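PDB 4KD5: ABC-type transport system, molybdenum-specific extracellular solute-binding protein from Clostridium difficile, which probably binds molybdate or tungstate outside the cell and hands the oxyanion to an ABC transporter for uptake. Local coordinates for residues L105-G116 and L136-A147. Residues are numbered along the deposited sequence; the frame is centred on the assembly and turned at random.
Sequences LTTDKVKKIAVG and LKDKLKDKLVFA. With SBT (2-butanol), chain I.
Lys143, just ahead of strand 144-147, reaches into the loop 105-112, and every part of its side chain finds a carbonyl there. CB lies 3.4 Å from Lys111 O and also faces Ile113 CG1; CG stays beside Lys111 O; CD comes near both Val110 O and Lys111 O, and CE near Val110 O and Leu105 O. A bend at chi2 (-144°) in an otherwise extended chain carries NZ into the loop. There Lys143 NZ donates to Val110 O at 2.6 Å and Lys143 NZ to Leu105 O at 3.2 Å, and Thr107 O is 2.6 Å from Lys143 NZ as well. The Val110 side chain crosses that of Lys143 at about a right angle, its CG2 closest to NZ. Beyond the loop, strands 113-116 and 144-147 pair in parallel: Lys143 O accepts from Ile113 N, Val145 N gives a nearly straight bond to Ile113 O (176°), and two more bonds follow up to Ala147. Ile113 CD1 sits on Leu140 CG at 3.8 Å, while Val115 CG2 and Phe146 CD1 pack side by side at 3.6 Å. The pair forms a right-handed beta-alpha-beta crossover through helix 122-133, and Gly116 ends near the predicted molybdate-site residues Ala123 and Val150. With backbone oxygens gathered round its ammonium, Lys143 probably remains protonated, its charge fastening the loop to the edge of the sheet.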
loop_
_atom_site.group_PDB
_atom_site.type_symbol
_atom_site.label_atom_id
_atom_site.label_comp_id
_atom_site.label_asym_id
_atom_site.label_seq_id
_atom_site.Cartn_x
_atom_site.Cartn_y
_atom_site.Cartn_z
ATOM N N LEU A 105 13.781 -0.650 -50.865
ATOM C CA LEU A 105 15.171 -0.832 -50.446
ATOM C C LEU A 105 15.981 -1.537 -51.535
ATOM O O LEU A 105 17.167 -1.272 -51.714
ATOM C CB LEU A 105 15.256 -1.641 -49.149
ATOM C CG LEU A 105 14.726 -1.061 -47.843
ATOM C CD1 LEU A 105 14.996 -2.015 -46.690
ATOM C CD2 LEU A 105 15.375 0.272 -47.565
ATOM N N THR A 106 15.323 -2.433 -52.263
ATOM C CA THR A 106 15.987 -3.259 -53.270
ATOM C C THR A 106 16.117 -2.543 -54.617
ATOM O O THR A 106 16.949 -2.905 -55.447
ATOM C CB THR A 106 15.238 -4.579 -53.470
ATOM O OG1 THR A 106 14.569 -4.937 -52.255
ATOM C CG2 THR A 106 16.198 -5.683 -53.857
ATOM N N THR A 107 15.284 -1.526 -54.824
ATOM C CA THR A 107 15.255 -0.780 -56.081
ATOM C C THR A 107 16.408 0.214 -56.184
ATOM O O THR A 107 17.159 0.406 -55.232
ATOM C CB THR A 107 13.922 -0.023 -56.253
ATOM O OG1 THR A 107 13.968 1.208 -55.522
ATOM C CG2 THR A 107 12.766 -0.862 -55.747
ATOM N N ASP A 108 16.527 0.853 -57.344
ATOM C CA ASP A 108 17.557 1.862 -57.574
ATOM C C ASP A 108 17.154 3.217 -57.001
ATOM O O ASP A 108 17.937 4.166 -57.031
ATOM C CB ASP A 108 17.841 2.007 -59.070
ATOM C CG ASP A 108 19.186 1.428 -59.472
ATOM O OD1 ASP A 108 20.182 2.184 -59.491
ATOM O OD2 ASP A 108 19.248 0.219 -59.780
ATOM N N LYS A 109 15.933 3.306 -56.484
ATOM C CA LYS A 109 15.432 4.553 -55.914
ATOM C C LYS A 109 16.220 4.971 -54.677
ATOM O O LYS A 109 16.436 6.163 -54.443
ATOM C CB LYS A 109 13.940 4.435 -55.595
ATOM C CG LYS A 109 13.099 4.133 -56.822
ATOM C CD LYS A 109 11.608 4.293 -56.562
ATOM C CE LYS A 109 10.866 4.590 -57.867
ATOM N NZ LYS A 109 9.501 3.988 -57.932
ATOM N N VAL A 110 16.651 3.990 -53.891
ATOM C CA VAL A 110 17.512 4.271 -52.748
ATOM C C VAL A 110 18.946 3.812 -53.017
ATOM O O VAL A 110 19.180 2.733 -53.561
ATOM C CB VAL A 110 16.944 3.694 -51.415
ATOM C CG1 VAL A 110 15.430 3.837 -51.381
ATOM C CG2 VAL A 110 17.351 2.245 -51.210
ATOM N N LYS A 111 19.901 4.663 -52.663
ATOM C CA LYS A 111 21.306 4.374 -52.896
ATOM C C LYS A 111 22.037 4.241 -51.570
ATOM O O LYS A 111 22.987 3.478 -51.449
ATOM C CB LYS A 111 21.934 5.473 -53.759
ATOM C CG LYS A 111 21.311 5.598 -55.147
ATOM C CD LYS A 111 21.857 6.791 -55.923
ATOM C CE LYS A 111 21.392 6.774 -57.376
ATOM N NZ LYS A 111 19.912 6.697 -57.510
ATOM N N LYS A 112 21.578 4.983 -50.570
ATOM C CA LYS A 112 22.247 5.006 -49.276
ATOM C C LYS A 112 21.269 4.779 -48.122
ATOM O O LYS A 112 20.375 5.596 -47.875
ATOM C CB LYS A 112 23.033 6.316 -49.114
ATOM C CG LYS A 112 24.043 6.542 -50.239
ATOM C CD LYS A 112 24.811 7.838 -50.092
ATOM C CE LYS A 112 25.666 7.800 -48.856
ATOM N NZ LYS A 112 26.330 9.101 -48.588
ATOM N N ILE A 113 21.441 3.646 -47.442
ATOM C CA ILE A 113 20.615 3.274 -46.296
ATOM C C ILE A 113 21.371 3.536 -44.992
ATOM O O ILE A 113 22.395 2.908 -44.721
ATOM C CB ILE A 113 20.206 1.787 -46.365
ATOM C CG1 ILE A 113 19.402 1.515 -47.638
ATOM C CG2 ILE A 113 19.405 1.380 -45.140
ATOM C CD1 ILE A 113 19.021 0.064 -47.839
ATOM N N ALA A 114 20.863 4.462 -44.183
ATOM C CA ALA A 114 21.517 4.808 -42.920
ATOM C C ALA A 114 21.057 3.896 -41.787
ATOM O O ALA A 114 19.858 3.767 -41.535
ATOM C CB ALA A 114 21.257 6.253 -42.561
ATOM N N VAL A 115 22.013 3.275 -41.098
ATOM C CA VAL A 115 21.718 2.469 -39.910
ATOM C C VAL A 115 22.747 2.744 -38.819
ATOM O O VAL A 115 23.841 3.237 -39.101
ATOM C CB VAL A 115 21.731 0.948 -40.211
ATOM C CG1 VAL A 115 20.660 0.566 -41.218
ATOM C CG2 VAL A 115 23.107 0.518 -40.696
ATOM N N GLY A 116 22.406 2.418 -37.577
ATOM C CA GLY A 116 23.368 2.528 -36.496
ATOM C C GLY A 116 24.387 1.402 -36.568
ATOM O O GLY A 116 24.098 0.342 -37.137
ATOM N N LEU A 136 18.093 -9.648 -46.600
ATOM C CA LEU A 136 18.428 -8.466 -47.380
ATOM C C LEU A 136 19.817 -7.944 -47.041
ATOM O O LEU A 136 20.329 -7.050 -47.713
ATOM C CB LEU A 136 17.393 -7.363 -47.147
ATOM C CG LEU A 136 15.957 -7.622 -47.590
ATOM C CD1 LEU A 136 15.084 -6.405 -47.334
ATOM C CD2 LEU A 136 15.927 -7.983 -49.054
ATOM N N LYS A 137 20.425 -8.505 -45.999
ATOM C CA LYS A 137 21.674 -7.960 -45.469
ATOM C C LYS A 137 22.844 -8.013 -46.451
ATOM O O LYS A 137 23.657 -7.089 -46.498
ATOM C CB LYS A 137 22.065 -8.636 -44.152
ATOM C CG LYS A 137 22.993 -7.782 -43.305
ATOM C CD LYS A 137 23.778 -8.605 -42.302
ATOM C CE LYS A 137 24.937 -7.790 -41.744
ATOM N NZ LYS A 137 25.778 -8.542 -40.767
ATOM N N ASP A 138 22.938 -9.086 -47.230
ATOM C CA ASP A 138 24.006 -9.197 -48.223
ATOM C C ASP A 138 23.769 -8.292 -49.430
ATOM O O ASP A 138 24.655 -7.534 -49.818
ATOM C CB ASP A 138 24.201 -10.655 -48.668
ATOM C CG ASP A 138 25.372 -11.332 -47.972
ATOM O OD1 ASP A 138 25.452 -12.579 -48.020
ATOM O OD2 ASP A 138 26.207 -10.621 -47.379
ATOM N N LYS A 139 22.571 -8.369 -50.006
ATOM C CA LYS A 139 22.212 -7.567 -51.178
ATOM C C LYS A 139 22.423 -6.067 -50.966
ATOM O O LYS A 139 22.734 -5.338 -51.901
ATOM C CB LYS A 139 20.750 -7.820 -51.575
ATOM C CG LYS A 139 20.433 -9.262 -51.957
ATOM C CD LYS A 139 18.947 -9.470 -52.279
ATOM C CE LYS A 139 18.574 -8.968 -53.674
ATOM N NZ LYS A 139 17.344 -9.640 -54.203
ATOM N N LEU A 140 22.262 -5.624 -49.723
ATOM C CA LEU A 140 22.236 -4.200 -49.389
ATOM C C LEU A 140 23.577 -3.664 -48.891
ATOM O O LEU A 140 23.693 -2.484 -48.568
ATOM C CB LEU A 140 21.152 -3.931 -48.336
ATOM C CG LEU A 140 19.742 -3.541 -48.783
ATOM C CD1 LEU A 140 19.420 -4.096 -50.150
ATOM C CD2 LEU A 140 18.706 -4.000 -47.771
ATOM N N LYS A 141 24.583 -4.532 -48.837
ATOM C CA LYS A 141 25.890 -4.186 -48.279
ATOM C C LYS A 141 26.526 -2.975 -48.966
ATOM O O LYS A 141 27.234 -2.188 -48.331
ATOM C CB LYS A 141 26.826 -5.403 -48.336
ATOM C CG LYS A 141 28.111 -5.263 -47.531
ATOM C CD LYS A 141 28.812 -6.607 -47.374
ATOM C CE LYS A 141 30.308 -6.434 -47.153
ATOM N NZ LYS A 141 30.799 -7.105 -45.920
ATOM N N ASP A 142 26.249 -2.817 -50.257
ATOM C CA ASP A 142 26.771 -1.690 -51.028
ATOM C C ASP A 142 26.034 -0.382 -50.735
ATOM O O ASP A 142 26.495 0.692 -51.120
ATOM C CB ASP A 142 26.715 -2.000 -52.527
ATOM C CG ASP A 142 25.379 -2.576 -52.954
ATOM O OD1 ASP A 142 25.066 -3.712 -52.541
ATOM O OD2 ASP A 142 24.652 -1.910 -53.719
ATOM N N LYS A 143 24.900 -0.475 -50.044
ATOM C CA LYS A 143 24.087 0.697 -49.729
ATOM C C LYS A 143 24.223 1.124 -48.273
ATOM O O LYS A 143 23.974 2.275 -47.927
ATOM C CB LYS A 143 22.614 0.418 -50.039
ATOM C CG LYS A 143 22.345 -0.128 -51.433
ATOM C CD LYS A 143 21.030 0.425 -51.981
ATOM C CE LYS A 143 20.450 -0.473 -53.070
ATOM N NZ LYS A 143 19.218 0.101 -53.685
ATOM N N LEU A 144 24.609 0.180 -47.424
ATOM C CA LEU A 144 24.644 0.399 -45.981
ATOM C C LEU A 144 25.733 1.382 -45.529
ATOM O O LEU A 144 26.924 1.170 -45.785
ATOM C CB LEU A 144 24.823 -0.938 -45.256
ATOM C CG LEU A 144 23.585 -1.598 -44.649
ATOM C CD1 LEU A 144 22.297 -0.979 -45.160
ATOM C CD2 LEU A 144 23.577 -3.098 -44.886
ATOM N N VAL A 145 25.316 2.460 -44.865
ATOM C CA VAL A 145 26.243 3.375 -44.189
ATOM C C VAL A 145 25.925 3.397 -42.692
ATOM O O VAL A 145 24.765 3.285 -42.297
ATOM C CB VAL A 145 26.199 4.795 -44.786
ATOM C CG1 VAL A 145 26.965 4.847 -46.088
ATOM C CG2 VAL A 145 24.765 5.240 -45.006
ATOM N N PHE A 146 26.953 3.547 -41.861
ATOM C CA PHE A 146 26.793 3.329 -40.427
ATOM C C PHE A 146 27.040 4.578 -39.570
ATOM O O PHE A 146 28.114 5.179 -39.628
ATOM C CB PHE A 146 27.700 2.178 -39.977
ATOM C CG PHE A 146 27.435 0.878 -40.695
ATOM C CD1 PHE A 146 26.588 -0.072 -40.143
ATOM C CD2 PHE A 146 28.029 0.607 -41.923
ATOM C CE1 PHE A 146 26.339 -1.269 -40.798
ATOM C CE2 PHE A 146 27.781 -0.587 -42.584
ATOM C CZ PHE A 146 26.938 -1.525 -42.022
ATOM N N ALA A 147 26.037 4.950 -38.774
ATOM C CA ALA A 147 26.113 6.135 -37.911
ATOM C C ALA A 147 26.445 5.795 -36.456
ATOM O O ALA A 147 26.223 4.668 -36.008
ATOM C CB ALA A 147 24.828 6.928 -37.982
HETATM C C1 SBT I . 15.543 -2.634 -59.879
HETATM C C2 SBT I . 15.193 -1.325 -60.572
HETATM C C3 SBT I . 13.983 -0.665 -59.928
HETATM C C4 SBT I . 12.780 -1.581 -59.978
HETATM O OH SBT I . 16.310 -0.437 -60.496
#